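Conserved hypothetical protein (Sulfolobus solfataricus, PDB 2FNA) is an archaeal AAA+ ATPase of the P-loop NTPase superfamily that binds ADP and probably hydrolyses ATP, its cellular task being unknown. Local coordinates at residues Asn126-Phe131 against Val139-Asp144; Ala162-Asn167 against Ile171-Ser176; Glu233-Lys238 against Gly244-Phe249. All blocks are in the same frame, centred on the assembly; numbering follows the deposited sequence.

Interaction 1 of 3, residues Asn126-Phe131 against Val139-Asp144; sequences NLLESF and VIIVLD
Leu128 and Phe131, one helical turn apart, face Val139 and Ile141 of the neighbouring strand. The axis of the helical segment 126-131 runs 10.2 Å from that of strand 139-144 at closest approach, and the two directions make an angle of 142°, roughly antiparallel, as when a helix descends over the sheet before the chain re-enters it. The backbones come nearer toward the end of the helical segment: the CA atoms of Phe131 and Val139 are 7.2 Å apart, whereas those of Leu128 and Ile141 are 9.0 Å apart.

Ile141 is the centre of the contact. With chi1 at -49° its CG1 branch stands anti to the carbonyl carbon, and the chain then carries CD1 out to the helix. This methyl meets the Phe131 ring at its edge, close to the ring plane, with Ile141 CD1 3.8 Å from Phe131 CD2 and equally near CE2. Leu128 reaches the same methyl with one branch, its CD2 lying 4.0 Å from Ile141 CD1. Val139, beta-branched and well suited to a strand, makes a lighter contact, its CG2 being 4.1 Å from Phe131 O.

Within the helix, Leu127 O sits 3.5 Å above one face of the Phe131 ring, displaced from the ring centre. The same oxygen accepts the backbone hydrogen bond from Phe131 N. Phe131 also packs on Ile85 and Leu88 of helix 74-91, and Ile141 on Ile59 and Phe173 of the adjoining strands.

All four touching residues are buried and the side chains between them are hydrocarbon. Cohesion across this interface therefore comes from dispersion and the exclusion of water, with Ile141 CD1 shared between an aromatic rim and a leucine branch.

Interaction 2 of 3, residues Ala162-Asn167 against Ile171-Ser176; sequences AYAYDN and IKFIMS
Ala164 carries this contact from the helix, meeting Ile171 and Phe173 where the chain turns back into the sheet. Along the helical segment, Ala162 comes first and directs its methyl away from the strand, toward Pro195. Tyr163 follows on the flank of the helix; its hydroxyl is hydrogen-bonded to Glu129 of helix 124-133, which ties the two helices together beside the sheet.

Ala164 then points its CB at the strand, and its CA lies 6.7 Å from that of Ile171. So close an approach suits a residue with a single methyl. That methyl meets the rim of the Phe173 ring in its plane, Ala164 CB being 3.7 Å from Phe173 CE2, while CZ is a little farther away. A chi1 of -67° places the ring there by setting CG anti to the carbonyl carbon, and a chi2 of -91° turns the edge, rather than a face, to the alanine. Ile171 makes a looser contact, its CG2 lying 4.5 Å from Ala164 CB.

Tyr165 turns its CB away from the strand, and its hydroxyl bonds to the backbone oxygen of Ala200. Asp166 forms a salt bridge with Arg199. Asn167 closes the helix: its ND2 donates to Tyr163 O over 2.9 Å, on a lone pair in the carbonyl plane, although the N-H...O angle is only 139° and the acceptor is tilted out of the amide plane. Tyr163 O also accepts from Asn167 N, and Asn167 CB rests 4.0 Å above one face of the Tyr163 ring.

Leu128 of helix 124-133 touches both Ala164 and Phe173, so one apolar layer spans both helices. Helix 158-167 and strand 171-177 are the second half of a beta-alpha-beta crossover begun by strand 139-144, the repeating connection of the parallel sheet in P-loop NTPases.

Interaction 3 of 3, residues Glu233-Lys238 against Gly244-Phe249; sequences EVVYEK and GWLTYF. With ADP (adenosine-5'-diphosphate), chain D.
The first torsions of Val235 and Phe249 bring the two residues together. In Val235, chi1 of 176° sets CG1 anti to the backbone N, and CG2 takes the position anti to the carbonyl carbon, so that both methyls face helix 243-256. In Phe249, chi1 of 167° likewise swings CG away from the backbone N and sends the ring out to helix 232-239. The two side chains thus point at each other across the interface.

CG1 of Val235 lies over one face of the phenyl ring, 3.9 Å from the centroid of Phe249 and 18° off the ring normal, a CH-pi contact displaced slightly from the ring centre. CG2 of Val235 reaches past the rim and comes to 3.5 Å from Phe249 CZ. A valine fits well because one branch can cover the face while the other extends beyond the ring at CZ. Leu246, one turn before Phe249, adds a branch from its own helix, its CD2 lying 4.1 Å from Val235 CG1. That methyl thus touches the ring and the leucine at once.

Ala262 and Thr266 of helix 259-282 also pack on Phe249, while Val235 also touches Phe229. A serine in place of Phe249 would probably leave the Val235 methyls without the ring they lie against and open a gap between the two helices.

Another side of helix 243-256 faces the nucleotide. Gly244 CA is 3.2 Å from ADP O4', and a side chain there would be crowded by C5' of the sugar. Thr247 OG1, which bonds to Pro243 O, lies 3.4 Å from ADP C1'. The arrangement is a helix pair joined by a short connection, with an apolar seam on one side and ribose contacts on another, consistent with the helical lid region that borders the nucleotide in AAA+ ATPases.

Interactions 1 and 2 form one continuous core, their centres 8 Å apart. Strands 139-144 and 171-177 are neighbours in the parallel sheet, joined by Ile141 O and Ile174 N at 2.8 Å, and Leu128 O packs on Ile171 CD1. At the strand ends, Asp144 OD1 and Ser176 OG lie 2.5 Å apart, a probable hydrogen bond; Asp144 also bonds Ser44 of the probable P-loop, which links this sheet to the nucleotide site. Interaction 3 lies across the chain's centre, with its own centre 38 Å from interaction 1 and 37 Å from interaction 2, and its segment 244-249 contacts the ADP sugar directly.

Interaction 1 of 3, residues Asn126-Phe131 against Val139-Asp144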
loop_
_atom_site.group_PDB
_atom_site.type_symbol
_atom_site.label_atom_id
_atom_site.label_comp_id
_atom_site.label_asym_id
_atom_site.label_seq_id
_atom_site.Cartn_x
_atom_site.Cartn_y
_atom_site.Cartn_z
ATOM N N ASN A 126 -21.585 3.796 -14.191
ATOM C CA ASN A 126 -21.928 4.880 -15.148
ATOM C C ASN A 126 -20.925 6.018 -15.098
ATOM O O ASN A 126 -20.650 6.673 -16.109
ATOM C CB ASN A 126 -23.310 5.452 -14.860
ATOM C CG ASN A 126 -24.441 4.548 -15.326
ATOM O OD1 ASN A 126 -24.234 3.571 -16.058
ATOM N ND2 ASN A 126 -25.656 4.882 -14.906
ATOM N N LEU A 127 -20.375 6.249 -13.914
ATOM C CA LEU A 127 -19.349 7.252 -13.723
ATOM C C LEU A 127 -18.094 6.908 -14.540
ATOM O O LEU A 127 -17.574 7.755 -15.280
ATOM C CB LEU A 127 -19.035 7.380 -12.233
ATOM C CG LEU A 127 -18.016 8.446 -11.801
ATOM C CD1 LEU A 127 -18.421 9.867 -12.282
ATOM C CD2 LEU A 127 -17.813 8.426 -10.277
ATOM N N LEU A 128 -17.635 5.667 -14.413
ATOM C CA LEU A 128 -16.457 5.163 -15.134
ATOM C C LEU A 128 -16.689 5.216 -16.633
ATOM O O LEU A 128 -15.794 5.575 -17.414
ATOM C CB LEU A 128 -16.161 3.722 -14.741
ATOM C CG LEU A 128 -15.751 3.415 -13.295
ATOM C CD1 LEU A 128 -15.600 1.916 -13.144
ATOM C CD2 LEU A 128 -14.475 4.107 -12.938
ATOM N N GLU A 129 -17.900 4.835 -17.019
ATOM C CA GLU A 129 -18.312 4.832 -18.407
ATOM C C GLU A 129 -18.270 6.235 -19.015
ATOM O O GLU A 129 -18.014 6.386 -20.212
ATOM C CB GLU A 129 -19.714 4.224 -18.528
ATOM C CG GLU A 129 -20.060 3.796 -19.936
ATOM C CD GLU A 129 -21.147 2.733 -20.016
ATOM O OE1 GLU A 129 -21.556 2.157 -18.976
ATOM O OE2 GLU A 129 -21.581 2.468 -21.154
ATOM N N SER A 130 -18.491 7.259 -18.189
ATOM C CA SER A 130 -18.452 8.658 -18.659
ATOM C C SER A 130 -17.028 9.196 -18.799
ATOM O O SER A 130 -16.769 10.068 -19.629
ATOM C CB SER A 130 -19.241 9.562 -17.717
ATOM O OG SER A 130 -18.540 9.759 -16.513
ATOM N N PHE A 131 -16.105 8.695 -17.973
ATOM C CA PHE A 131 -14.692 8.985 -18.138
ATOM C C PHE A 131 -14.267 8.445 -19.485
ATOM O O PHE A 131 -13.576 9.130 -20.245
ATOM C CB PHE A 131 -13.830 8.296 -17.082
ATOM C CG PHE A 131 -14.096 8.720 -15.665
ATOM C CD1 PHE A 131 -14.761 9.891 -15.357
ATOM C CD2 PHE A 131 -13.632 7.925 -14.615
ATOM C CE1 PHE A 131 -14.978 10.253 -14.027
ATOM C CE2 PHE A 131 -13.841 8.294 -13.287
ATOM C CZ PHE A 131 -14.520 9.462 -13.001
ATOM N N VAL A 139 -7.872 5.863 -19.461
ATOM C CA VAL A 139 -7.930 6.660 -18.231
ATOM C C VAL A 139 -7.587 5.691 -17.119
ATOM O O VAL A 139 -8.124 4.596 -17.076
ATOM C CB VAL A 139 -9.331 7.219 -17.970
ATOM C CG1 VAL A 139 -9.366 7.995 -16.668
ATOM C CG2 VAL A 139 -9.813 8.074 -19.173
ATOM N N ILE A 140 -6.690 6.114 -16.244
ATOM C CA ILE A 140 -6.177 5.274 -15.196
ATOM C C ILE A 140 -6.886 5.642 -13.919
ATOM O O ILE A 140 -7.012 6.829 -13.572
ATOM C CB ILE A 140 -4.668 5.447 -15.055
ATOM C CG1 ILE A 140 -4.004 5.124 -16.398
ATOM C CG2 ILE A 140 -4.131 4.600 -13.892
ATOM C CD1 ILE A 140 -2.561 5.437 -16.453
ATOM N N ILE A 141 -7.365 4.618 -13.229
ATOM C CA ILE A 141 -8.004 4.781 -11.950
ATOM C C ILE A 141 -7.103 4.111 -10.930
ATOM O O ILE A 141 -6.915 2.885 -10.955
ATOM C CB ILE A 141 -9.386 4.137 -11.865
ATOM C CG1 ILE A 141 -10.261 4.517 -13.054
ATOM C CG2 ILE A 141 -10.040 4.521 -10.539
ATOM C CD1 ILE A 141 -10.902 5.856 -12.982
ATOM N N VAL A 142 -6.530 4.933 -10.057
ATOM C CA VAL A 142 -5.615 4.462 -9.045
ATOM C C VAL A 142 -6.330 4.382 -7.733
ATOM O O VAL A 142 -6.903 5.382 -7.250
ATOM C CB VAL A 142 -4.385 5.400 -8.905
ATOM C CG1 VAL A 142 -3.433 4.895 -7.875
ATOM C CG2 VAL A 142 -3.685 5.559 -10.243
ATOM N N LEU A 143 -6.260 3.190 -7.149
ATOM C CA LEU A 143 -6.737 2.936 -5.812
ATOM C C LEU A 143 -5.530 2.535 -5.019
ATOM O O LEU A 143 -5.170 1.368 -4.975
ATOM C CB LEU A 143 -7.773 1.815 -5.827
ATOM C CG LEU A 143 -8.985 2.014 -6.748
ATOM C CD1 LEU A 143 -9.904 0.842 -6.664
ATOM C CD2 LEU A 143 -9.730 3.268 -6.410
ATOM N N ASP A 144 -4.879 3.527 -4.425
ATOM C CA ASP A 144 -3.638 3.301 -3.727
ATOM C C ASP A 144 -3.971 2.927 -2.281
ATOM O O ASP A 144 -4.472 3.737 -1.507
ATOM C CB ASP A 144 -2.757 4.542 -3.833
ATOM C CG ASP A 144 -1.296 4.306 -3.416
ATOM O OD1 ASP A 144 -0.911 3.173 -3.060
ATOM O OD2 ASP A 144 -0.520 5.307 -3.439
#

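Interaction 2 of 3, residues Ala162-Asn167 against Ile171-Ser176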
loop_
_atom_site.group_PDB
_atom_site.type_symbol
_atom_site.label_atom_id
_atom_site.label_comp_id
_atom_site.label_asym_id
_atom_site.label_seq_id
_atom_site.Cartn_x
_atom_site.Cartn_y
_atom_site.Cartn_z
ATOM N N ALA A 162 -16.125 -5.131 -12.146
ATOM C CA ALA A 162 -16.259 -6.243 -13.092
ATOM C C ALA A 162 -16.857 -5.762 -14.414
ATOM O O ALA A 162 -16.433 -6.175 -15.483
ATOM C CB ALA A 162 -17.135 -7.341 -12.503
ATOM N N TYR A 163 -17.844 -4.885 -14.326
ATOM C CA TYR A 163 -18.438 -4.279 -15.509
ATOM C C TYR A 163 -17.380 -3.553 -16.381
ATOM O O TYR A 163 -17.347 -3.703 -17.605
ATOM C CB TYR A 163 -19.593 -3.336 -15.124
ATOM C CG TYR A 163 -20.144 -2.617 -16.330
ATOM C CD1 TYR A 163 -20.967 -3.282 -17.216
ATOM C CD2 TYR A 163 -19.770 -1.302 -16.630
ATOM C CE1 TYR A 163 -21.449 -2.667 -18.352
ATOM C CE2 TYR A 163 -20.246 -0.672 -17.783
ATOM C CZ TYR A 163 -21.085 -1.369 -18.635
ATOM O OH TYR A 163 -21.584 -0.799 -19.787
ATOM N N ALA A 164 -16.540 -2.758 -15.732
ATOM C CA ALA A 164 -15.442 -2.078 -16.375
ATOM C C ALA A 164 -14.449 -3.064 -16.970
ATOM O O ALA A 164 -14.071 -2.958 -18.144
ATOM C CB ALA A 164 -14.735 -1.165 -15.355
ATOM N N TYR A 165 -14.025 -4.018 -16.149
ATOM C CA TYR A 165 -13.108 -5.075 -16.580
ATOM C C TYR A 165 -13.598 -5.727 -17.862
ATOM O O TYR A 165 -12.849 -5.830 -18.843
ATOM C CB TYR A 165 -12.921 -6.128 -15.449
ATOM C CG TYR A 165 -11.792 -7.116 -15.719
ATOM C CD1 TYR A 165 -11.911 -8.077 -16.716
ATOM C CD2 TYR A 165 -10.633 -7.088 -14.977
ATOM C CE1 TYR A 165 -10.895 -8.973 -16.965
ATOM C CE2 TYR A 165 -9.609 -7.967 -15.225
ATOM C CZ TYR A 165 -9.748 -8.904 -16.232
ATOM O OH TYR A 165 -8.744 -9.783 -16.464
ATOM N N ASP A 166 -14.855 -6.176 -17.867
ATOM C CA ASP A 166 -15.401 -6.869 -19.042
ATOM C C ASP A 166 -15.775 -5.933 -20.213
ATOM O O ASP A 166 -15.668 -6.339 -21.373
ATOM C CB ASP A 166 -16.608 -7.750 -18.669
ATOM C CG ASP A 166 -16.253 -8.867 -17.672
ATOM O OD1 ASP A 166 -15.051 -9.214 -17.509
ATOM O OD2 ASP A 166 -17.193 -9.395 -17.039
ATOM N N ASN A 167 -16.171 -4.687 -19.921
ATOM C CA ASN A 167 -16.805 -3.814 -20.946
ATOM C C ASN A 167 -16.200 -2.428 -21.230
ATOM O O ASN A 167 -16.463 -1.856 -22.291
ATOM C CB ASN A 167 -18.276 -3.621 -20.588
ATOM C CG ASN A 167 -18.980 -4.934 -20.374
ATOM O OD1 ASN A 167 -19.250 -5.656 -21.327
ATOM N ND2 ASN A 167 -19.233 -5.284 -19.112
ATOM N N ILE A 171 -10.703 1.947 -19.615
ATOM C CA ILE A 171 -10.556 2.153 -18.164
ATOM C C ILE A 171 -9.555 1.121 -17.676
ATOM O O ILE A 171 -9.755 -0.086 -17.878
ATOM C CB ILE A 171 -11.913 2.036 -17.377
ATOM C CG1 ILE A 171 -12.925 3.126 -17.769
ATOM C CG2 ILE A 171 -11.689 2.061 -15.858
ATOM C CD1 ILE A 171 -12.599 4.507 -17.331
ATOM N N LYS A 172 -8.447 1.612 -17.106
ATOM C CA LYS A 172 -7.366 0.785 -16.587
ATOM C C LYS A 172 -7.133 1.083 -15.116
ATOM O O LYS A 172 -6.774 2.204 -14.764
ATOM C CB LYS A 172 -6.084 1.060 -17.358
ATOM C CG LYS A 172 -6.185 0.921 -18.844
ATOM C CD LYS A 172 -6.480 -0.500 -19.249
ATOM C CE LYS A 172 -6.626 -0.669 -20.769
ATOM N NZ LYS A 172 -7.294 -1.969 -20.938
ATOM N N PHE A 173 -7.357 0.092 -14.249
ATOM C CA PHE A 173 -7.180 0.268 -12.822
ATOM C C PHE A 173 -5.789 -0.107 -12.386
ATOM O O PHE A 173 -5.200 -1.119 -12.856
ATOM C CB PHE A 173 -8.128 -0.635 -12.032
ATOM C CG PHE A 173 -9.567 -0.275 -12.169
ATOM C CD1 PHE A 173 -10.154 0.618 -11.273
ATOM C CD2 PHE A 173 -10.349 -0.842 -13.158
ATOM C CE1 PHE A 173 -11.480 0.975 -11.403
ATOM C CE2 PHE A 173 -11.687 -0.512 -13.272
ATOM C CZ PHE A 173 -12.246 0.400 -12.391
ATOM N N ILE A 174 -5.281 0.657 -11.426
ATOM C CA ILE A 174 -4.095 0.264 -10.716
ATOM C C ILE A 174 -4.455 0.217 -9.241
ATOM O O ILE A 174 -4.845 1.234 -8.658
ATOM C CB ILE A 174 -2.886 1.229 -10.980
ATOM C CG1 ILE A 174 -2.500 1.215 -12.452
ATOM C CG2 ILE A 174 -1.677 0.837 -10.130
ATOM C CD1 ILE A 174 -1.542 2.329 -12.810
HETATM N N MSE A 175 -4.319 -0.963 -8.644
HETATM C CA MSE A 175 -4.681 -1.146 -7.236
HETATM C C MSE A 175 -3.485 -1.660 -6.481
HETATM O O MSE A 175 -2.965 -2.744 -6.788
HETATM C CB MSE A 175 -5.835 -2.159 -7.088
HETATM C CG MSE A 175 -7.000 -1.861 -8.011
HETATM SE SE MSE A 175 -8.613 -2.923 -7.744
HETATM C CE MSE A 175 -9.588 -2.102 -9.114
ATOM N N SER A 176 -3.090 -0.930 -5.451
ATOM C CA SER A 176 -1.944 -1.326 -4.662
ATOM C C SER A 176 -2.384 -1.791 -3.289
ATOM O O SER A 176 -3.455 -1.414 -2.816
ATOM C CB SER A 176 -0.971 -0.157 -4.505
ATOM O OG SER A 176 -1.506 0.812 -3.628
#

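Interaction 3 of 3, residues Glu233-Lys238 against Gly244-Phe249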
loop_
_atom_site.group_PDB
_atom_site.type_symbol
_atom_site.label_atom_id
_atom_site.label_comp_id
_atom_site.label_asym_id
_atom_site.label_seq_id
_atom_site.Cartn_x
_atom_site.Cartn_y
_atom_site.Cartn_z
ATOM N N GLU A 233 27.915 -2.325 4.825
ATOM C CA GLU A 233 27.494 -3.614 5.382
ATOM C C GLU A 233 26.836 -3.455 6.732
ATOM O O GLU A 233 25.840 -4.120 7.015
ATOM C CB GLU A 233 28.683 -4.568 5.536
ATOM C CG GLU A 233 29.343 -4.957 4.250
ATOM C CD GLU A 233 28.488 -5.871 3.433
ATOM O OE1 GLU A 233 27.767 -6.713 4.015
ATOM O OE2 GLU A 233 28.542 -5.740 2.197
ATOM N N VAL A 234 27.380 -2.586 7.573
ATOM C CA VAL A 234 26.769 -2.349 8.864
ATOM C C VAL A 234 25.399 -1.688 8.704
ATOM O O VAL A 234 24.498 -1.945 9.498
ATOM C CB VAL A 234 27.661 -1.532 9.841
ATOM C CG1 VAL A 234 27.881 -0.130 9.365
ATOM C CG2 VAL A 234 27.033 -1.514 11.240
ATOM N N VAL A 235 25.243 -0.846 7.682
ATOM C CA VAL A 235 23.957 -0.200 7.467
ATOM C C VAL A 235 22.940 -1.287 7.128
ATOM O O VAL A 235 21.902 -1.339 7.744
ATOM C CB VAL A 235 23.983 0.896 6.380
ATOM C CG1 VAL A 235 22.556 1.463 6.148
ATOM C CG2 VAL A 235 24.909 2.019 6.764
ATOM N N TYR A 236 23.244 -2.167 6.170
ATOM C CA TYR A 236 22.333 -3.273 5.850
ATOM C C TYR A 236 22.039 -4.178 7.067
ATOM O O TYR A 236 20.890 -4.585 7.291
ATOM C CB TYR A 236 22.852 -4.120 4.680
ATOM C CG TYR A 236 21.882 -5.236 4.307
ATOM C CD1 TYR A 236 20.660 -4.969 3.686
ATOM C CD2 TYR A 236 22.172 -6.554 4.631
ATOM C CE1 TYR A 236 19.767 -6.004 3.399
ATOM C CE2 TYR A 236 21.303 -7.578 4.332
ATOM C CZ TYR A 236 20.119 -7.308 3.711
ATOM O OH TYR A 236 19.277 -8.371 3.440
ATOM N N GLU A 237 23.070 -4.505 7.835
ATOM C CA GLU A 237 22.891 -5.375 8.997
ATOM C C GLU A 237 21.938 -4.754 10.010
ATOM O O GLU A 237 21.130 -5.460 10.586
ATOM C CB GLU A 237 24.234 -5.718 9.660
ATOM C CG GLU A 237 25.053 -6.776 8.880
ATOM C CD GLU A 237 26.598 -6.675 9.034
ATOM O OE1 GLU A 237 27.129 -5.800 9.781
ATOM O OE2 GLU A 237 27.288 -7.504 8.377
ATOM N N LYS A 238 22.008 -3.433 10.189
ATOM C CA LYS A 238 21.242 -2.737 11.234
ATOM C C LYS A 238 19.832 -2.308 10.791
ATOM O O LYS A 238 18.883 -2.354 11.576
ATOM C CB LYS A 238 22.018 -1.505 11.715
ATOM C CG LYS A 238 23.118 -1.782 12.744
ATOM C CD LYS A 238 22.558 -1.846 14.170
ATOM C CE LYS A 238 23.519 -1.260 15.195
ATOM N NZ LYS A 238 24.902 -1.812 15.078
ATOM N N GLY A 244 12.243 2.221 2.117
ATOM C CA GLY A 244 11.852 3.410 2.862
ATOM C C GLY A 244 12.765 3.705 4.031
ATOM O O GLY A 244 13.066 4.876 4.309
ATOM N N TRP A 245 13.225 2.665 4.737
ATOM C CA TRP A 245 14.095 2.906 5.885
ATOM C C TRP A 245 15.521 3.278 5.421
ATOM O O TRP A 245 16.199 4.119 6.034
ATOM C CB TRP A 245 14.197 1.693 6.787
ATOM C CG TRP A 245 12.938 1.162 7.385
ATOM C CD1 TRP A 245 12.651 -0.130 7.527
ATOM C CD2 TRP A 245 11.838 1.891 7.972
ATOM N NE1 TRP A 245 11.455 -0.286 8.148
ATOM C CE2 TRP A 245 10.928 0.938 8.436
ATOM C CE3 TRP A 245 11.541 3.245 8.157
ATOM C CZ2 TRP A 245 9.735 1.276 9.066
ATOM C CZ3 TRP A 245 10.343 3.585 8.783
ATOM C CH2 TRP A 245 9.463 2.610 9.231
ATOM N N LEU A 246 15.975 2.643 4.350
ATOM C CA LEU A 246 17.296 2.933 3.785
ATOM C C LEU A 246 17.357 4.360 3.236
ATOM O O LEU A 246 18.389 5.040 3.338
ATOM C CB LEU A 246 17.606 1.931 2.662
ATOM C CG LEU A 246 17.937 0.523 3.195
ATOM C CD1 LEU A 246 18.052 -0.426 2.076
ATOM C CD2 LEU A 246 19.227 0.517 4.001
ATOM N N THR A 247 16.246 4.789 2.638
ATOM C CA THR A 247 16.076 6.159 2.143
ATOM C C THR A 247 16.192 7.207 3.255
ATOM O O THR A 247 16.881 8.196 3.080
ATOM C CB THR A 247 14.695 6.314 1.459
ATOM O OG1 THR A 247 14.576 5.377 0.393
ATOM C CG2 THR A 247 14.456 7.734 0.867
ATOM N N TYR A 248 15.457 7.009 4.351
ATOM C CA TYR A 248 15.513 7.885 5.507
ATOM C C TYR A 248 16.943 7.946 6.066
ATOM O O TYR A 248 17.458 9.002 6.236
ATOM C CB TYR A 248 14.569 7.367 6.592
ATOM C CG TYR A 248 14.332 8.336 7.729
ATOM C CD1 TYR A 248 13.349 9.314 7.626
ATOM C CD2 TYR A 248 15.069 8.266 8.910
ATOM C CE1 TYR A 248 13.113 10.216 8.675
ATOM C CE2 TYR A 248 14.836 9.166 9.948
ATOM C CZ TYR A 248 13.858 10.135 9.827
ATOM O OH TYR A 248 13.610 11.075 10.869
ATOM N N PHE A 249 17.577 6.789 6.291
ATOM C CA PHE A 249 18.976 6.729 6.699
ATOM C C PHE A 249 19.858 7.558 5.792
ATOM O O PHE A 249 20.683 8.311 6.249
ATOM C CB PHE A 249 19.532 5.297 6.688
ATOM C CG PHE A 249 21.032 5.263 6.812
ATOM C CD1 PHE A 249 21.639 5.405 8.061
ATOM C CD2 PHE A 249 21.839 5.157 5.693
ATOM C CE1 PHE A 249 22.995 5.434 8.186
ATOM C CE2 PHE A 249 23.211 5.179 5.826
ATOM C CZ PHE A 249 23.787 5.331 7.081
HETATM P PB ADP D . 4.957 2.225 -0.379
HETATM O O1B ADP D . 5.269 0.864 -0.914
HETATM O O2B ADP D . 4.786 2.212 1.137
HETATM O O3B ADP D . 3.922 3.015 -1.108
HETATM P PA ADP D . 6.680 4.522 -1.071
HETATM O O1A ADP D . 6.566 4.738 -2.546
HETATM O O2A ADP D . 5.827 5.447 -0.308
HETATM O O3A ADP D . 6.418 3.000 -0.559
HETATM O "O5'" ADP D . 8.230 4.581 -0.731
HETATM C "C5'" ADP D . 8.725 4.607 0.619
HETATM C "C4'" ADP D . 9.950 5.514 0.704
HETATM O "O4'" ADP D . 11.090 4.908 0.124
HETATM C "C3'" ADP D . 9.809 6.824 -0.008
HETATM O "O3'" ADP D . 10.666 7.769 0.669
HETATM C "C2'" ADP D . 10.392 6.567 -1.380
HETATM O "O2'" ADP D . 10.905 7.743 -1.989
HETATM C "C1'" ADP D . 11.508 5.624 -1.025
HETATM N N9 ADP D . 11.826 4.614 -2.028
HETATM C C8 ADP D . 11.298 3.373 -2.092
HETATM N N7 ADP D . 11.859 2.683 -3.085
HETATM C C5 ADP D . 12.753 3.501 -3.690
HETATM C C6 ADP D . 13.709 3.414 -4.815
HETATM N N6 ADP D . 13.805 2.282 -5.543
HETATM N N1 ADP D . 14.490 4.496 -5.095
HETATM C C2 ADP D . 14.422 5.632 -4.376
HETATM N N3 ADP D . 13.583 5.781 -3.336
HETATM C C4 ADP D . 12.756 4.765 -2.964
#